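Local coordinates for protein sulfhydryl oxidase 1 (Homo sapiens, PDB 3LLK) that probably catalyses the oxidation of thiols to disulfides with molecular oxygen, using a bound flavin-adenine dinucleotide as cofactor, at residues A[244-247]-A[248-252]; A[188-191]-A[192-195]; A[70-73]-A[74-77]. All blocks are in the same frame, centred on the assembly; numbering follows the deposited sequence.

Contact 1 (A[244-247]-A[248-252]); sequences NFLK and AHFSP. With FAD (flavin-adenine dinucleotide), chain D.
Leu246 and Phe250 lie alongside each other, one turn apart, where helix 239-249 runs out against the cofactor. Phe250 repays following atom by atom. Its CB sits 3.7 Å from Leu246 O, the same carbonyl that accepts the Phe250 N-H in a nearly straight bond of 2.9 Å. With CG anti to its own carbonyl carbon (chi1 -63°), the ring stays near Leu246 O, and CD2 lies 3.6 Å from that oxygen. CE2 then meets Leu246 CD2 at 3.9 Å, an apolar touch at the ring edge. At the tip, CZ comes 3.5 Å from N3A of FAD, an atom at the edge of the phenyl ring and near its plane. One face of that ring carries His249 CD2 over its centre, and His127 of helix 118-134 also meets the ring. Were Phe250 an alanine, N3A of the adenine and Leu246 CD2 would lose the ring edge that meets them, and His249 and His127, left without the ring they pack on, would probably be freer to shift.

A second pair runs along the helix. His249 CB makes a CH-pi contact over one face of Phe245, 4.1 Å from the ring centroid, while His249 ND1 approaches Phe245 CZ at 3.7 Å. The two rings are tilted by 31°, and Trp218 meets both.

Beyond the helix, Ser251 OG donates back to Ala248 O at 2.8 Å, tying the departing chain to the last turn. Phe250, the first residue to leave helical geometry, is the centre of an inverse gamma turn, and this C-terminal helix end lines the FAD pocket at the adenine.

Contact 2 (A[188-191]-A[192-195]); sequences AVLW and LWSS. With FAD (flavin-adenine dinucleotide), chain D.
Two turns of helix 185-203, which borders the FAD pocket in the Erv1/Alr-family part of the chain, bring Ser195 back onto Trp191. The serine OG, anti to its own carbonyl carbon (chi1 -74°), donates to Trp191 O at 2.9 Å and at the same time stands 3.1 Å above the indole, over its centre. Ser195 CB adds a CH-pi contact, 4.0 Å from the centroid of the six-membered ring and 10° off its normal. The indole is fixed from beyond the helix too, since Trp191 NE1 is hydrogen-bonded to Ser178.

Trp193 and Leu190 lie side by side, with Leu190 CD2 3.9 Å from Trp193 CE3, and Leu190 O at the edge of the indole, near its plane. The other end of the ring system turns to the ligand: Trp193 CD1 comes 3.5 Å from N1A of FAD, again at the edge. Trp193 O accepts from the adenine amino group, N6A, at 2.9 Å. Trp193 NE1 is hydrogen-bonded to Trp218 O.

Trp191 O is gripped twice, by Ser195 N and Ser195 OG from opposite faces of its plane, which gives the hydroxyl of buried Ser195 an acceptor one turn back in its own helix. Trp193 O, by contrast, accepts its hydrogen bond from the ligand, consistent with recognition of the exocyclic amine of adenine.

Contact 3 (A[70-73]-A[74-77]); sequences NEWL and KRQK
A stacked amide-indole pair closes the C-terminal end of helix 60-75, where the helix packs against helix 83-92 and strand 80-82. Gln76, the first residue to leave helical geometry, bends at chi2 (-44°) and folds its amide back over the face of Trp72, the two planes 25° apart. Its NE2 lies 3.1 Å above the indole, offset toward the rim, while CG makes a CH-pi contact 3.8 Å from the centroid of the six-membered ring. The same NE2 donates to Trp72 O at 2.9 Å, with the oxygen close to the amide plane. Phe85 of helix 83-92 also meets the indole.

Arg75 crosses Trp72 at about a right angle, its guanidinium plane perpendicular to the ring; NH2 sits at the indole edge, 3.8 Å from Trp72 CB. Arg75 NE gives Glu71 O a weak bond. On the outer side, Lys74 runs beside Glu71 and places NZ 2.8 Å from OE2, meeting its syn lone pair in a salt bridge.

Polar groups thus turn back on the final turn: the glutamine amide supplies a side-chain donor to a carbonyl near the helix end, and the Glu71 carboxylate and Lys74 ammonium would partly offset each other's charge.

From the N terminus, contact 3 comes first, bringing helix 60-75 to its end within the FAD-dependent sulfhydryl oxidase part of the chain. Contact 2 follows within helix 185-203, in the Erv1/Alr part, and contact 1 finishes helix 239-249. All three are local turns in series; none closes a long loop, nests in another or crosses it. Contacts 1 and 2 nevertheless touch: Leu246 CD1 packs on Val189 CG1 at 3.7 Å and against Leu190 and Trp193, joining two successive helices; Trp193 of the first and Phe250, just past the end of the second, both meet the adenine of FAD. Contact 3 stands apart, its centre about 31 Å from that of contact 2, in what is probably the other half of the pseudo-dimer.

Contact 1 (A[244-247]-A[248-252])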
loop_
_atom_site.group_PDB
_atom_site.type_symbol
_atom_site.label_atom_id
_atom_site.label_comp_id
_atom_site.label_asym_id
_atom_site.label_seq_id
_atom_site.Cartn_x
_atom_site.Cartn_y
_atom_site.Cartn_z
ATOM N N ASN A 244 9.687 -15.989 0.613
ATOM C CA ASN A 244 8.775 -16.884 -0.085
ATOM C C ASN A 244 7.360 -16.724 0.448
ATOM O O ASN A 244 6.403 -16.668 -0.321
ATOM C CB ASN A 244 9.214 -18.343 0.071
ATOM C CG ASN A 244 10.490 -18.654 -0.689
ATOM O OD1 ASN A 244 10.630 -18.304 -1.861
ATOM N ND2 ASN A 244 11.426 -19.324 -0.026
ATOM N N PHE A 245 7.212 -16.652 1.767
ATOM C CA PHE A 245 5.876 -16.487 2.317
ATOM C C PHE A 245 5.279 -15.183 1.791
ATOM O O PHE A 245 4.120 -15.140 1.389
ATOM C CB PHE A 245 5.893 -16.445 3.848
ATOM C CG PHE A 245 4.580 -16.015 4.448
ATOM C CD1 PHE A 245 3.505 -16.896 4.515
ATOM C CD2 PHE A 245 4.400 -14.704 4.889
ATOM C CE1 PHE A 245 2.264 -16.480 5.010
ATOM C CE2 PHE A 245 3.175 -14.278 5.381
ATOM C CZ PHE A 245 2.098 -15.170 5.443
ATOM N N LEU A 246 6.076 -14.121 1.784
ATOM C CA LEU A 246 5.577 -12.830 1.304
ATOM C C LEU A 246 5.090 -12.936 -0.152
ATOM O O LEU A 246 4.004 -12.458 -0.496
ATOM C CB LEU A 246 6.670 -11.763 1.453
ATOM C CG LEU A 246 7.041 -11.371 2.893
ATOM C CD1 LEU A 246 8.334 -10.586 2.887
ATOM C CD2 LEU A 246 5.925 -10.537 3.532
ATOM N N LYS A 247 5.880 -13.585 -1.001
ATOM C CA LYS A 247 5.510 -13.747 -2.406
ATOM C C LYS A 247 4.225 -14.561 -2.550
ATOM O O LYS A 247 3.427 -14.322 -3.456
ATOM C CB LYS A 247 6.649 -14.404 -3.183
ATOM C CG LYS A 247 7.862 -13.493 -3.394
ATOM C CD LYS A 247 9.014 -14.251 -4.070
ATOM C CE LYS A 247 10.256 -13.390 -4.263
ATOM N NZ LYS A 247 10.198 -12.591 -5.517
ATOM N N ALA A 248 4.020 -15.512 -1.644
ATOM C CA ALA A 248 2.818 -16.337 -1.664
ATOM C C ALA A 248 1.617 -15.577 -1.106
ATOM O O ALA A 248 0.521 -15.635 -1.660
ATOM C CB ALA A 248 3.044 -17.611 -0.843
ATOM N N HIS A 249 1.829 -14.864 -0.002
ATOM C CA HIS A 249 0.754 -14.122 0.653
ATOM C C HIS A 249 0.205 -12.972 -0.193
ATOM O O HIS A 249 -1.011 -12.850 -0.396
ATOM C CB HIS A 249 1.247 -13.591 2.003
ATOM C CG HIS A 249 0.182 -12.911 2.801
ATOM N ND1 HIS A 249 -0.709 -13.600 3.595
ATOM C CD2 HIS A 249 -0.170 -11.605 2.887
ATOM C CE1 HIS A 249 -1.563 -12.748 4.136
ATOM N NE2 HIS A 249 -1.258 -11.532 3.722
ATOM N N PHE A 250 1.096 -12.125 -0.687
ATOM C CA PHE A 250 0.678 -10.997 -1.515
ATOM C C PHE A 250 0.685 -11.362 -2.998
ATOM O O PHE A 250 1.420 -10.771 -3.789
ATOM C CB PHE A 250 1.602 -9.802 -1.261
ATOM C CG PHE A 250 1.538 -9.282 0.148
ATOM C CD1 PHE A 250 0.419 -8.588 0.597
ATOM C CD2 PHE A 250 2.598 -9.477 1.022
ATOM C CE1 PHE A 250 0.358 -8.088 1.903
ATOM C CE2 PHE A 250 2.550 -8.981 2.333
ATOM C CZ PHE A 250 1.420 -8.284 2.770
ATOM N N SER A 251 -0.137 -12.342 -3.366
ATOM C CA SER A 251 -0.229 -12.798 -4.754
ATOM C C SER A 251 -1.688 -12.822 -5.207
ATOM O O SER A 251 -2.601 -12.998 -4.397
ATOM C CB SER A 251 0.369 -14.204 -4.898
ATOM O OG SER A 251 -0.455 -15.164 -4.261
ATOM N N PRO A 252 -1.922 -12.655 -6.516
ATOM C CA PRO A 252 -3.279 -12.656 -7.064
ATOM C C PRO A 252 -4.114 -13.870 -6.664
ATOM O O PRO A 252 -5.319 -13.750 -6.449
ATOM C CB PRO A 252 -3.043 -12.576 -8.571
ATOM C CG PRO A 252 -1.773 -11.773 -8.663
ATOM C CD PRO A 252 -0.925 -12.383 -7.572
HETATM P PA FAD D . -1.626 -2.709 9.799
HETATM O O1A FAD D . -2.347 -1.621 9.083
HETATM O O2A FAD D . -0.332 -2.501 10.503
HETATM O O5B FAD D . -1.425 -3.947 8.856
HETATM C C5B FAD D . -2.208 -4.253 7.701
HETATM C C4B FAD D . -2.132 -5.757 7.655
HETATM O O4B FAD D . -0.949 -6.049 6.862
HETATM C C3B FAD D . -2.291 -6.759 8.819
HETATM O O3B FAD D . -3.629 -7.047 9.221
HETATM C C2B FAD D . -1.489 -7.869 8.307
HETATM O O2B FAD D . -2.177 -8.794 7.522
HETATM C C1B FAD D . -0.391 -7.234 7.439
HETATM N N9A FAD D . 0.880 -6.928 8.016
HETATM C C8A FAD D . 1.289 -6.619 9.341
HETATM N N7A FAD D . 2.554 -6.429 9.520
HETATM C C5A FAD D . 3.059 -6.629 8.242
HETATM C C6A FAD D . 4.391 -6.607 7.788
HETATM N N6A FAD D . 5.441 -6.395 8.592
HETATM N N1A FAD D . 4.672 -6.864 6.460
HETATM C C2A FAD D . 3.717 -7.214 5.554
HETATM N N3A FAD D . 2.386 -7.241 5.998
HETATM C C4A FAD D . 2.116 -6.934 7.369
HETATM N N1 FAD D . 0.052 4.921 13.084
HETATM C C2 FAD D . 0.391 5.540 14.269
HETATM O O2 FAD D . -0.470 5.544 15.163
HETATM N N3 FAD D . 1.691 6.029 14.219
HETATM C C4 FAD D . 2.619 5.957 13.151
HETATM O O4 FAD D . 3.765 6.505 13.261
HETATM C C4X FAD D . 2.179 5.319 12.009
HETATM N N5 FAD D . 2.998 5.285 10.834
HETATM C C5X FAD D . 2.574 4.752 9.588
HETATM C C6 FAD D . 3.430 4.883 8.478
HETATM C C7 FAD D . 3.008 4.325 7.239
HETATM C C7M FAD D . 3.988 4.508 6.080
HETATM C C8 FAD D . 1.757 3.649 7.115
HETATM C C8M FAD D . 1.151 2.963 5.907
HETATM C C9 FAD D . 0.921 3.570 8.228
HETATM C C9A FAD D . 1.228 4.135 9.494
HETATM N N10 FAD D . 0.520 4.160 10.801
HETATM C C10 FAD D . 0.854 4.781 11.976
HETATM C "C1'" FAD D . -0.634 3.321 10.882
HETATM C "C2'" FAD D . -0.463 1.905 11.340
HETATM O "O2'" FAD D . 0.766 1.344 10.813
HETATM C "C3'" FAD D . -1.560 0.928 11.045
HETATM O "O3'" FAD D . -1.846 0.925 9.652
HETATM C "C4'" FAD D . -2.850 0.964 11.848
HETATM O "O4'" FAD D . -2.574 1.200 13.260
HETATM C "C5'" FAD D . -3.803 -0.139 11.678
HETATM O "O5'" FAD D . -3.167 -1.316 12.182
HETATM P P FAD D . -3.627 -2.770 11.893
HETATM O O1P FAD D . -3.421 -3.442 13.177
HETATM O O2P FAD D . -5.008 -2.850 11.349
HETATM O O3P FAD D . -2.649 -3.423 10.793
#

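Contact 2 (A[188-191]-A[192-195])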
loop_
_atom_site.group_PDB
_atom_site.type_symbol
_atom_site.label_atom_id
_atom_site.label_comp_id
_atom_site.label_asym_id
_atom_site.label_seq_id
_atom_site.Cartn_x
_atom_site.Cartn_y
_atom_site.Cartn_z
ATOM N N ALA A 188 13.554 -4.863 -1.831
ATOM C CA ALA A 188 12.521 -3.856 -1.607
ATOM C C ALA A 188 11.350 -4.488 -0.866
ATOM O O ALA A 188 10.757 -3.870 0.022
ATOM C CB ALA A 188 12.051 -3.264 -2.933
ATOM N N VAL A 189 11.026 -5.724 -1.224
ATOM C CA VAL A 189 9.937 -6.434 -0.560
ATOM C C VAL A 189 10.260 -6.606 0.923
ATOM O O VAL A 189 9.422 -6.340 1.788
ATOM C CB VAL A 189 9.708 -7.832 -1.178
ATOM C CG1 VAL A 189 8.868 -8.696 -0.233
ATOM C CG2 VAL A 189 8.999 -7.691 -2.525
ATOM N N LEU A 190 11.480 -7.053 1.205
ATOM C CA LEU A 190 11.919 -7.282 2.573
ATOM C C LEU A 190 12.079 -5.980 3.336
ATOM O O LEU A 190 11.857 -5.929 4.541
ATOM C CB LEU A 190 13.243 -8.048 2.583
ATOM C CG LEU A 190 13.191 -9.500 2.105
ATOM C CD1 LEU A 190 14.603 -10.059 2.002
ATOM C CD2 LEU A 190 12.354 -10.331 3.071
ATOM N N TRP A 191 12.487 -4.929 2.639
ATOM C CA TRP A 191 12.669 -3.637 3.290
ATOM C C TRP A 191 11.347 -3.114 3.839
ATOM O O TRP A 191 11.285 -2.611 4.964
ATOM C CB TRP A 191 13.233 -2.589 2.322
ATOM C CG TRP A 191 13.512 -1.289 3.032
ATOM C CD1 TRP A 191 14.662 -0.946 3.684
ATOM C CD2 TRP A 191 12.584 -0.220 3.274
ATOM N NE1 TRP A 191 14.510 0.258 4.323
ATOM C CE2 TRP A 191 13.245 0.729 4.089
ATOM C CE3 TRP A 191 11.260 0.025 2.887
ATOM C CZ2 TRP A 191 12.629 1.905 4.523
ATOM C CZ3 TRP A 191 10.642 1.200 3.320
ATOM C CH2 TRP A 191 11.333 2.124 4.131
ATOM N N LEU A 192 10.297 -3.208 3.032
ATOM C CA LEU A 192 8.983 -2.716 3.449
ATOM C C LEU A 192 8.440 -3.586 4.572
ATOM O O LEU A 192 7.827 -3.094 5.521
ATOM C CB LEU A 192 8.005 -2.735 2.271
ATOM C CG LEU A 192 6.687 -1.978 2.490
ATOM C CD1 LEU A 192 6.968 -0.525 2.816
ATOM C CD2 LEU A 192 5.822 -2.096 1.240
ATOM N N TRP A 193 8.669 -4.888 4.450
ATOM C CA TRP A 193 8.218 -5.848 5.442
ATOM C C TRP A 193 8.818 -5.563 6.813
ATOM O O TRP A 193 8.091 -5.437 7.806
ATOM C CB TRP A 193 8.598 -7.261 4.998
ATOM C CG TRP A 193 8.657 -8.265 6.112
ATOM C CD1 TRP A 193 7.602 -8.822 6.777
ATOM C CD2 TRP A 193 9.841 -8.825 6.696
ATOM N NE1 TRP A 193 8.055 -9.696 7.736
ATOM C CE2 TRP A 193 9.425 -9.716 7.710
ATOM C CE3 TRP A 193 11.211 -8.656 6.460
ATOM C CZ2 TRP A 193 10.335 -10.443 8.495
ATOM C CZ3 TRP A 193 12.120 -9.379 7.241
ATOM C CH2 TRP A 193 11.674 -10.259 8.246
ATOM N N SER A 194 10.144 -5.462 6.874
ATOM C CA SER A 194 10.803 -5.208 8.149
ATOM C C SER A 194 10.514 -3.804 8.655
ATOM O O SER A 194 10.416 -3.592 9.860
ATOM C CB SER A 194 12.319 -5.443 8.041
ATOM O OG SER A 194 12.926 -4.531 7.157
ATOM N N SER A 195 10.375 -2.842 7.747
ATOM C CA SER A 195 10.070 -1.479 8.167
ATOM C C SER A 195 8.676 -1.457 8.803
ATOM O O SER A 195 8.431 -0.749 9.776
ATOM C CB SER A 195 10.121 -0.514 6.976
ATOM O OG SER A 195 11.461 -0.248 6.567
HETATM P PA FAD D . -1.626 -2.709 9.799
HETATM O O1A FAD D . -2.347 -1.621 9.083
HETATM O O2A FAD D . -0.332 -2.501 10.503
HETATM O O5B FAD D . -1.425 -3.947 8.856
HETATM C C5B FAD D . -2.208 -4.253 7.701
HETATM C C4B FAD D . -2.132 -5.757 7.655
HETATM O O4B FAD D . -0.949 -6.049 6.862
HETATM C C3B FAD D . -2.291 -6.759 8.819
HETATM O O3B FAD D . -3.629 -7.047 9.221
HETATM C C2B FAD D . -1.489 -7.869 8.307
HETATM O O2B FAD D . -2.177 -8.794 7.522
HETATM C C1B FAD D . -0.391 -7.234 7.439
HETATM N N9A FAD D . 0.880 -6.928 8.016
HETATM C C8A FAD D . 1.289 -6.619 9.341
HETATM N N7A FAD D . 2.554 -6.429 9.520
HETATM C C5A FAD D . 3.059 -6.629 8.242
HETATM C C6A FAD D . 4.391 -6.607 7.788
HETATM N N6A FAD D . 5.441 -6.395 8.592
HETATM N N1A FAD D . 4.672 -6.864 6.460
HETATM C C2A FAD D . 3.717 -7.214 5.554
HETATM N N3A FAD D . 2.386 -7.241 5.998
HETATM C C4A FAD D . 2.116 -6.934 7.369
HETATM N N1 FAD D . 0.052 4.921 13.084
HETATM C C2 FAD D . 0.391 5.540 14.269
HETATM O O2 FAD D . -0.470 5.544 15.163
HETATM N N3 FAD D . 1.691 6.029 14.219
HETATM C C4 FAD D . 2.619 5.957 13.151
HETATM O O4 FAD D . 3.765 6.505 13.261
HETATM C C4X FAD D . 2.179 5.319 12.009
HETATM N N5 FAD D . 2.998 5.285 10.834
HETATM C C5X FAD D . 2.574 4.752 9.588
HETATM C C6 FAD D . 3.430 4.883 8.478
HETATM C C7 FAD D . 3.008 4.325 7.239
HETATM C C7M FAD D . 3.988 4.508 6.080
HETATM C C8 FAD D . 1.757 3.649 7.115
HETATM C C8M FAD D . 1.151 2.963 5.907
HETATM C C9 FAD D . 0.921 3.570 8.228
HETATM C C9A FAD D . 1.228 4.135 9.494
HETATM N N10 FAD D . 0.520 4.160 10.801
HETATM C C10 FAD D . 0.854 4.781 11.976
HETATM C "C1'" FAD D . -0.634 3.321 10.882
HETATM C "C2'" FAD D . -0.463 1.905 11.340
HETATM O "O2'" FAD D . 0.766 1.344 10.813
HETATM C "C3'" FAD D . -1.560 0.928 11.045
HETATM O "O3'" FAD D . -1.846 0.925 9.652
HETATM C "C4'" FAD D . -2.850 0.964 11.848
HETATM O "O4'" FAD D . -2.574 1.200 13.260
HETATM C "C5'" FAD D . -3.803 -0.139 11.678
HETATM O "O5'" FAD D . -3.167 -1.316 12.182
HETATM P P FAD D . -3.627 -2.770 11.893
HETATM O O1P FAD D . -3.421 -3.442 13.177
HETATM O O2P FAD D . -5.008 -2.850 11.349
HETATM O O3P FAD D . -2.649 -3.423 10.793
#

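Contact 3 (A[70-73]-A[74-77])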
loop_
_atom_site.group_PDB
_atom_site.type_symbol
_atom_site.label_atom_id
_atom_site.label_comp_id
_atom_site.label_asym_id
_atom_site.label_seq_id
_atom_site.Cartn_x
_atom_site.Cartn_y
_atom_site.Cartn_z
ATOM N N ASN A 70 -3.990 6.845 -15.772
ATOM C CA ASN A 70 -2.553 6.985 -15.963
ATOM C C ASN A 70 -2.275 7.776 -17.245
ATOM O O ASN A 70 -1.490 8.728 -17.240
ATOM C CB ASN A 70 -1.895 5.606 -16.063
ATOM C CG ASN A 70 -0.381 5.677 -16.000
ATOM O OD1 ASN A 70 0.314 4.842 -16.577
ATOM N ND2 ASN A 70 0.137 6.667 -15.290
ATOM N N GLU A 71 -2.926 7.376 -18.337
ATOM C CA GLU A 71 -2.743 8.039 -19.629
ATOM C C GLU A 71 -3.243 9.483 -19.626
ATOM O O GLU A 71 -2.634 10.362 -20.239
ATOM C CB GLU A 71 -3.438 7.240 -20.737
ATOM C CG GLU A 71 -2.732 5.936 -21.066
ATOM C CD GLU A 71 -1.230 6.123 -21.243
ATOM O OE1 GLU A 71 -0.824 7.019 -22.016
ATOM O OE2 GLU A 71 -0.452 5.374 -20.615
ATOM N N TRP A 72 -4.349 9.730 -18.931
ATOM C CA TRP A 72 -4.874 11.085 -18.848
ATOM C C TRP A 72 -3.834 11.982 -18.169
ATOM O O TRP A 72 -3.593 13.109 -18.603
ATOM C CB TRP A 72 -6.165 11.114 -18.036
ATOM C CG TRP A 72 -6.740 12.488 -17.920
ATOM C CD1 TRP A 72 -7.528 13.128 -18.835
ATOM C CD2 TRP A 72 -6.551 13.408 -16.836
ATOM N NE1 TRP A 72 -7.847 14.388 -18.385
ATOM C CE2 TRP A 72 -7.258 14.588 -17.162
ATOM C CE3 TRP A 72 -5.852 13.352 -15.622
ATOM C CZ2 TRP A 72 -7.287 15.706 -16.317
ATOM C CZ3 TRP A 72 -5.879 14.465 -14.779
ATOM C CH2 TRP A 72 -6.593 15.625 -15.132
ATOM N N LEU A 73 -3.232 11.478 -17.095
ATOM C CA LEU A 73 -2.214 12.226 -16.358
ATOM C C LEU A 73 -1.001 12.509 -17.233
ATOM O O LEU A 73 -0.480 13.628 -17.241
ATOM C CB LEU A 73 -1.761 11.448 -15.118
ATOM C CG LEU A 73 -2.698 11.448 -13.912
ATOM C CD1 LEU A 73 -2.180 10.490 -12.843
ATOM C CD2 LEU A 73 -2.794 12.864 -13.360
ATOM N N LYS A 74 -0.553 11.485 -17.957
ATOM C CA LYS A 74 0.600 11.606 -18.837
ATOM C C LYS A 74 0.388 12.667 -19.911
ATOM O O LYS A 74 1.338 13.308 -20.345
ATOM C CB LYS A 74 0.911 10.252 -19.488
ATOM C CG LYS A 74 1.593 9.262 -18.545
ATOM C CD LYS A 74 1.556 7.834 -19.072
ATOM C CE LYS A 74 2.268 7.697 -20.404
ATOM N NZ LYS A 74 2.129 6.321 -20.964
ATOM N N ARG A 75 -0.858 12.860 -20.330
ATOM C CA ARG A 75 -1.161 13.858 -21.349
ATOM C C ARG A 75 -1.173 15.293 -20.831
ATOM O O ARG A 75 -0.876 16.219 -21.582
ATOM C CB ARG A 75 -2.498 13.549 -22.021
ATOM C CG ARG A 75 -2.392 12.515 -23.117
ATOM C CD ARG A 75 -3.753 12.209 -23.675
ATOM N NE ARG A 75 -4.589 11.551 -22.678
ATOM C CZ ARG A 75 -5.903 11.401 -22.794
ATOM N NH1 ARG A 75 -6.531 11.868 -23.866
ATOM N NH2 ARG A 75 -6.587 10.787 -21.842
ATOM N N GLN A 76 -1.515 15.489 -19.560
ATOM C CA GLN A 76 -1.531 16.841 -19.005
ATOM C C GLN A 76 -0.104 17.386 -19.002
ATOM O O GLN A 76 0.701 17.038 -18.139
ATOM C CB GLN A 76 -2.079 16.845 -17.573
ATOM C CG GLN A 76 -3.433 16.177 -17.411
ATOM C CD GLN A 76 -4.408 16.564 -18.502
ATOM O OE1 GLN A 76 -4.630 17.748 -18.761
ATOM N NE2 GLN A 76 -4.997 15.566 -19.152
ATOM N N LYS A 77 0.202 18.232 -19.979
ATOM C CA LYS A 77 1.529 18.825 -20.091
ATOM C C LYS A 77 1.764 19.901 -19.031
ATOM O O LYS A 77 2.896 20.111 -18.595
ATOM C CB LYS A 77 1.728 19.418 -21.491
ATOM C CG LYS A 77 1.767 18.382 -22.614
ATOM C CD LYS A 77 2.114 19.020 -23.959
ATOM C CE LYS A 77 2.255 17.972 -25.059
ATOM N NZ LYS A 77 2.686 18.567 -26.362
HETATM O O HOH W 1 1.952 14.544 -17.672
#